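PDB 4O7H: glutathione S-transferase from Rhodospirillum rubrum F11, which probably catalyses the conjugation of glutathione to electrophilic substrates. Local coordinates for residues K101-V106 and A167-L172; V179-H184 and E189-V194. All coordinates share one frame; numbering follows the deposited sequence.

Contact 1 of 2, residues K101-V106 and A167-L172; sequences KFNREV and ACHLSL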
# COMPACT_ATOMS: atom_id res chain seq x y z
N LYS A 101 -5.20 -5.43 -3.70
CA LYS A 101 -6.10 -6.13 -4.64
C LYS A 101 -7.49 -6.35 -4.01
O LYS A 101 -8.52 -5.98 -4.59
CB LYS A 101 -5.50 -7.44 -5.15
CG LYS A 101 -6.28 -8.06 -6.26
CD LYS A 101 -5.71 -9.40 -6.68
CE LYS A 101 -6.67 -10.21 -7.54
NZ LYS A 101 -6.86 -9.62 -8.90
N PHE A 102 -7.55 -7.00 -2.85
CA PHE A 102 -8.84 -7.19 -2.21
C PHE A 102 -9.47 -5.85 -1.91
O PHE A 102 -10.68 -5.64 -2.13
CB PHE A 102 -8.68 -8.03 -0.93
CG PHE A 102 -9.99 -8.42 -0.26
CD1 PHE A 102 -10.73 -7.52 0.45
CD2 PHE A 102 -10.41 -9.72 -0.31
CE1 PHE A 102 -11.90 -7.90 1.06
CE2 PHE A 102 -11.56 -10.12 0.31
CZ PHE A 102 -12.32 -9.20 0.99
N ASN A 103 -8.66 -4.91 -1.41
CA ASN A 103 -9.16 -3.61 -1.04
C ASN A 103 -9.83 -2.91 -2.23
O ASN A 103 -10.89 -2.32 -2.07
CB ASN A 103 -8.06 -2.75 -0.47
CG ASN A 103 -8.55 -1.41 0.00
OD1 ASN A 103 -9.39 -1.31 0.88
ND2 ASN A 103 -8.08 -0.33 -0.68
N ARG A 104 -9.17 -2.94 -3.39
CA ARG A 104 -9.69 -2.22 -4.55
C ARG A 104 -10.90 -2.92 -5.15
O ARG A 104 -11.81 -2.23 -5.64
CB ARG A 104 -8.57 -2.02 -5.62
CG ARG A 104 -7.52 -1.02 -5.13
CD ARG A 104 -7.99 0.45 -4.99
NE ARG A 104 -8.33 1.06 -6.29
CZ ARG A 104 -7.44 1.60 -7.13
NH1 ARG A 104 -6.16 1.65 -6.80
NH2 ARG A 104 -7.84 2.10 -8.29
N GLU A 105 -10.91 -4.24 -5.12
CA GLU A 105 -11.91 -5.04 -5.81
C GLU A 105 -13.16 -5.28 -4.98
O GLU A 105 -14.23 -5.57 -5.53
CB GLU A 105 -11.32 -6.39 -6.22
CG GLU A 105 -10.24 -6.27 -7.30
CD GLU A 105 -9.58 -7.58 -7.72
OE1 GLU A 105 -9.86 -8.67 -7.19
OE2 GLU A 105 -8.75 -7.55 -8.68
N VAL A 106 -13.03 -5.20 -3.65
CA VAL A 106 -14.10 -5.60 -2.74
C VAL A 106 -14.37 -4.56 -1.63
O VAL A 106 -15.45 -4.01 -1.48
CB VAL A 106 -13.77 -6.99 -2.12
CG1 VAL A 106 -14.93 -7.43 -1.24
CG2 VAL A 106 -13.44 -8.07 -3.16
N ALA A 167 -8.52 -10.91 7.47
CA ALA A 167 -9.66 -11.06 8.36
C ALA A 167 -10.27 -9.69 8.63
O ALA A 167 -11.50 -9.57 8.77
CB ALA A 167 -9.26 -11.75 9.66
N CYS A 168 -9.44 -8.64 8.71
CA CYS A 168 -9.96 -7.30 9.02
C CYS A 168 -10.76 -6.78 7.82
O CYS A 168 -11.85 -6.20 7.98
CB CYS A 168 -8.89 -6.35 9.46
SG CYS A 168 -8.35 -6.66 11.15
N HIS A 169 -10.26 -7.01 6.61
CA HIS A 169 -11.02 -6.64 5.41
C HIS A 169 -12.34 -7.42 5.39
O HIS A 169 -13.39 -6.84 5.22
CB HIS A 169 -10.19 -6.93 4.19
CG HIS A 169 -9.32 -5.78 3.80
ND1 HIS A 169 -8.01 -5.62 4.20
CD2 HIS A 169 -9.62 -4.70 3.05
CE1 HIS A 169 -7.53 -4.51 3.64
NE2 HIS A 169 -8.51 -3.92 3.00
N LEU A 170 -12.26 -8.73 5.59
CA LEU A 170 -13.45 -9.58 5.53
C LEU A 170 -14.43 -9.21 6.60
O LEU A 170 -15.65 -9.35 6.39
CB LEU A 170 -13.10 -11.05 5.57
CG LEU A 170 -12.63 -11.59 4.21
CD1 LEU A 170 -11.95 -12.92 4.35
CD2 LEU A 170 -13.83 -11.76 3.28
N SER A 171 -13.95 -8.71 7.74
CA SER A 171 -14.85 -8.34 8.84
C SER A 171 -15.74 -7.20 8.40
O SER A 171 -16.91 -7.09 8.85
CB SER A 171 -14.11 -8.02 10.12
OG SER A 171 -13.44 -6.78 10.14
N LEU A 172 -15.21 -6.32 7.56
CA LEU A 172 -16.03 -5.18 7.09
C LEU A 172 -17.02 -5.64 6.01
O LEU A 172 -18.18 -5.20 6.03
CB LEU A 172 -15.17 -4.05 6.58
CG LEU A 172 -14.64 -3.23 7.73
CD1 LEU A 172 -13.39 -2.49 7.25
CD2 LEU A 172 -15.73 -2.30 8.25
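Phe102 supplies most of the apolar contact between 101-106 and 167-172, touching two residues through different ring atoms, both approached obliquely. CE1 lies 3.7 Å from CB of His169, while CZ reaches CD2 of Leu170 at 3.8 Å. With CG anti to the backbone N, the ring projects into the interface between the helices and passes the His169 side chain, which runs the opposite way. The two rings meet obliquely, planes 64° apart and centroids 5.6 Å from each other. Within its own helix, CB of Val106 lies over one ring face near the rim, and His140 of helix 127-150 meets Phe102 edge-to-face.

Helices 85-119 and 161-175 run nearly parallel here, their local axes 13° apart and 10.9 Å at closest approach, inside the all-helical C-terminal domain of the glutathione transferase fold. At that spacing the two segments meet through their side chains, and an alanine in place of Phe102 would probably open a gap between the helices, costing CD2 of Leu170 and CB of His169 their packing against the ring.

The polar part is a single weak hydrogen bond from NE2 of His169 to OD1 of Asn103, 3.5 Å long and bent to 150° at the hydrogen. The oxygen sits at the edge of the imidazole, in its plane. The other ring nitrogen, ND1, is hydrogen-bonded to the backbone oxygen of Thr165, one turn earlier; that bond probably restrains the ring's rotation, the weak NE2 contact adding little.

Contact 2 of 2, residues V179-H184 and E189-V194; sequences VPWEDH and EWYALV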
# COMPACT_ATOMS: atom_id res chain seq x y z
N VAL A 179 -20.54 -11.43 2.62
CA VAL A 179 -19.63 -12.55 2.43
C VAL A 179 -20.39 -13.85 2.18
O VAL A 179 -21.16 -14.27 3.04
CB VAL A 179 -18.68 -12.75 3.60
CG1 VAL A 179 -17.64 -13.74 3.22
CG2 VAL A 179 -18.01 -11.45 4.01
N PRO A 180 -20.13 -14.52 1.04
CA PRO A 180 -20.77 -15.81 0.72
C PRO A 180 -20.05 -16.97 1.38
O PRO A 180 -19.41 -17.83 0.72
CB PRO A 180 -20.68 -15.84 -0.81
CG PRO A 180 -19.39 -15.15 -1.10
CD PRO A 180 -19.29 -14.05 -0.09
N TRP A 181 -20.09 -16.99 2.70
CA TRP A 181 -19.29 -17.91 3.48
C TRP A 181 -19.52 -19.37 3.09
O TRP A 181 -18.58 -20.16 3.03
CB TRP A 181 -19.58 -17.77 4.98
CG TRP A 181 -19.12 -16.49 5.61
CD1 TRP A 181 -19.90 -15.56 6.18
CD2 TRP A 181 -17.77 -16.03 5.75
NE1 TRP A 181 -19.13 -14.53 6.67
CE2 TRP A 181 -17.82 -14.80 6.45
CE3 TRP A 181 -16.54 -16.55 5.39
CZ2 TRP A 181 -16.67 -14.06 6.73
CZ3 TRP A 181 -15.38 -15.82 5.70
CH2 TRP A 181 -15.48 -14.59 6.37
N GLU A 182 -20.77 -19.75 2.87
CA GLU A 182 -21.02 -21.18 2.69
C GLU A 182 -20.59 -21.67 1.31
O GLU A 182 -20.50 -22.87 1.07
CB GLU A 182 -22.48 -21.49 2.98
CG GLU A 182 -22.84 -21.24 4.45
CD GLU A 182 -22.31 -22.27 5.43
OE1 GLU A 182 -21.47 -23.15 5.09
OE2 GLU A 182 -22.76 -22.25 6.59
N ASP A 183 -20.28 -20.75 0.41
CA ASP A 183 -19.67 -21.16 -0.86
C ASP A 183 -18.18 -21.49 -0.72
O ASP A 183 -17.55 -21.99 -1.67
CB ASP A 183 -19.87 -20.09 -1.92
CG ASP A 183 -21.29 -19.99 -2.37
OD1 ASP A 183 -21.96 -21.03 -2.37
OD2 ASP A 183 -21.71 -18.89 -2.73
N HIS A 184 -17.57 -21.14 0.43
CA HIS A 184 -16.12 -21.26 0.62
C HIS A 184 -15.81 -21.77 2.02
O HIS A 184 -15.26 -21.04 2.90
CB HIS A 184 -15.49 -19.91 0.37
CG HIS A 184 -15.73 -19.42 -1.01
ND1 HIS A 184 -16.76 -18.57 -1.35
CD2 HIS A 184 -15.08 -19.70 -2.16
CE1 HIS A 184 -16.73 -18.33 -2.65
NE2 HIS A 184 -15.73 -19.03 -3.16
N GLU A 189 -13.95 -21.53 7.79
CA GLU A 189 -13.34 -22.12 8.98
C GLU A 189 -12.15 -21.33 9.47
O GLU A 189 -11.97 -21.18 10.65
CB GLU A 189 -12.98 -23.59 8.76
CG GLU A 189 -14.24 -24.47 8.84
CD GLU A 189 -15.23 -24.03 9.94
OE1 GLU A 189 -14.89 -24.09 11.17
OE2 GLU A 189 -16.38 -23.56 9.58
N TRP A 190 -11.32 -20.85 8.54
CA TRP A 190 -10.17 -20.03 8.89
C TRP A 190 -10.62 -18.73 9.54
O TRP A 190 -10.08 -18.31 10.57
CB TRP A 190 -9.29 -19.79 7.65
CG TRP A 190 -8.41 -18.52 7.81
CD1 TRP A 190 -7.22 -18.45 8.38
CD2 TRP A 190 -8.73 -17.21 7.36
NE1 TRP A 190 -6.72 -17.17 8.32
CE2 TRP A 190 -7.66 -16.37 7.72
CE3 TRP A 190 -9.83 -16.66 6.72
CZ2 TRP A 190 -7.69 -15.01 7.47
CZ3 TRP A 190 -9.87 -15.31 6.49
CH2 TRP A 190 -8.80 -14.49 6.85
N TYR A 191 -11.65 -18.11 8.99
CA TYR A 191 -12.14 -16.84 9.56
C TYR A 191 -12.70 -17.07 10.95
O TYR A 191 -12.54 -16.27 11.82
CB TYR A 191 -13.15 -16.16 8.66
CG TYR A 191 -13.65 -14.81 9.16
CD1 TYR A 191 -12.85 -13.68 9.06
CD2 TYR A 191 -14.84 -14.70 9.80
CE1 TYR A 191 -13.30 -12.46 9.52
CE2 TYR A 191 -15.30 -13.49 10.25
CZ TYR A 191 -14.52 -12.36 10.11
OH TYR A 191 -14.98 -11.13 10.60
N ALA A 192 -13.40 -18.18 11.14
CA ALA A 192 -13.91 -18.50 12.48
C ALA A 192 -12.82 -18.61 13.50
O ALA A 192 -13.02 -18.22 14.65
CB ALA A 192 -14.71 -19.80 12.39
N LEU A 193 -11.68 -19.17 13.10
CA LEU A 193 -10.54 -19.24 13.99
C LEU A 193 -9.99 -17.86 14.32
O LEU A 193 -9.75 -17.56 15.52
CB LEU A 193 -9.44 -20.09 13.43
CG LEU A 193 -9.63 -21.58 13.36
CD1 LEU A 193 -8.40 -22.14 12.66
CD2 LEU A 193 -9.77 -22.12 14.77
N VAL A 194 -9.91 -16.98 13.33
CA VAL A 194 -9.37 -15.65 13.64
C VAL A 194 -10.34 -14.86 14.50
O VAL A 194 -9.94 -14.18 15.46
CB VAL A 194 -8.98 -14.87 12.36
CG1 VAL A 194 -8.50 -13.47 12.75
CG2 VAL A 194 -7.93 -15.64 11.57
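Trp181 and Tyr191 make this contact through their rings, with 121 Å² buried between the two segments. From CB of Trp181 the side chain leaves the short 3-10 turn 181-183 with CG anti to the carbonyl carbon (chi1 -68°), which places the indole against helix 185-195. On the five-membered ring, NE1 is hydrogen-bonded to Asp174 near the end of helix 161-175, giving this buried polar atom a partner. The six-membered ring does the touching. CZ2 lies 3.6 Å from CD2 of Tyr191, and CZ3 is 3.7 Å from CB of Tyr191. Between them CH2, the tip, stands over one face of the phenol ring, offset toward its rim, 3.3 Å from CG of Tyr191.

The centroids of the indole six-membered ring and the phenol ring are 4.7 Å apart and the planes tilt by 26°: an offset stack, displaced toward the CB end of the tyrosine, rather than a face-centred one. CG1 of Val179 covers one face of the indole at 3.3 Å above its centre, and the C-terminal residue Phe222 meets Trp181 edge-to-face.

His184 occupies the N-cap position of helix 185-195, so the tryptophan sits only three residues before the cap and stacks back on the helix that follows. Joining the loop after helix 161-175 to the middle of the next helix, this offset Trp-Tyr stack belongs to the C-terminal helical domain of the glutathione transferase fold.

Contact 1 and contact 2 lie in series along the chain, the first closing before the second opens, with centres about 14 Å apart. Helix 161-175 belongs to contact 1, and the loop after it leads into helix 185-195, so the two contacts are joined by consecutive helices of the C-terminal helical domain. They also touch directly: CB of Ser171 is 3.3 Å from OH of Tyr191, and CB of Ala167 is 3.6 Å from CG1 of Val194. Contact 1 lies about 7 Å from the chain centre and contact 2 about 15 Å. Packing thus continues from helix 85-119, which also reaches the second subunit through Arg104, outward to helix 185-195.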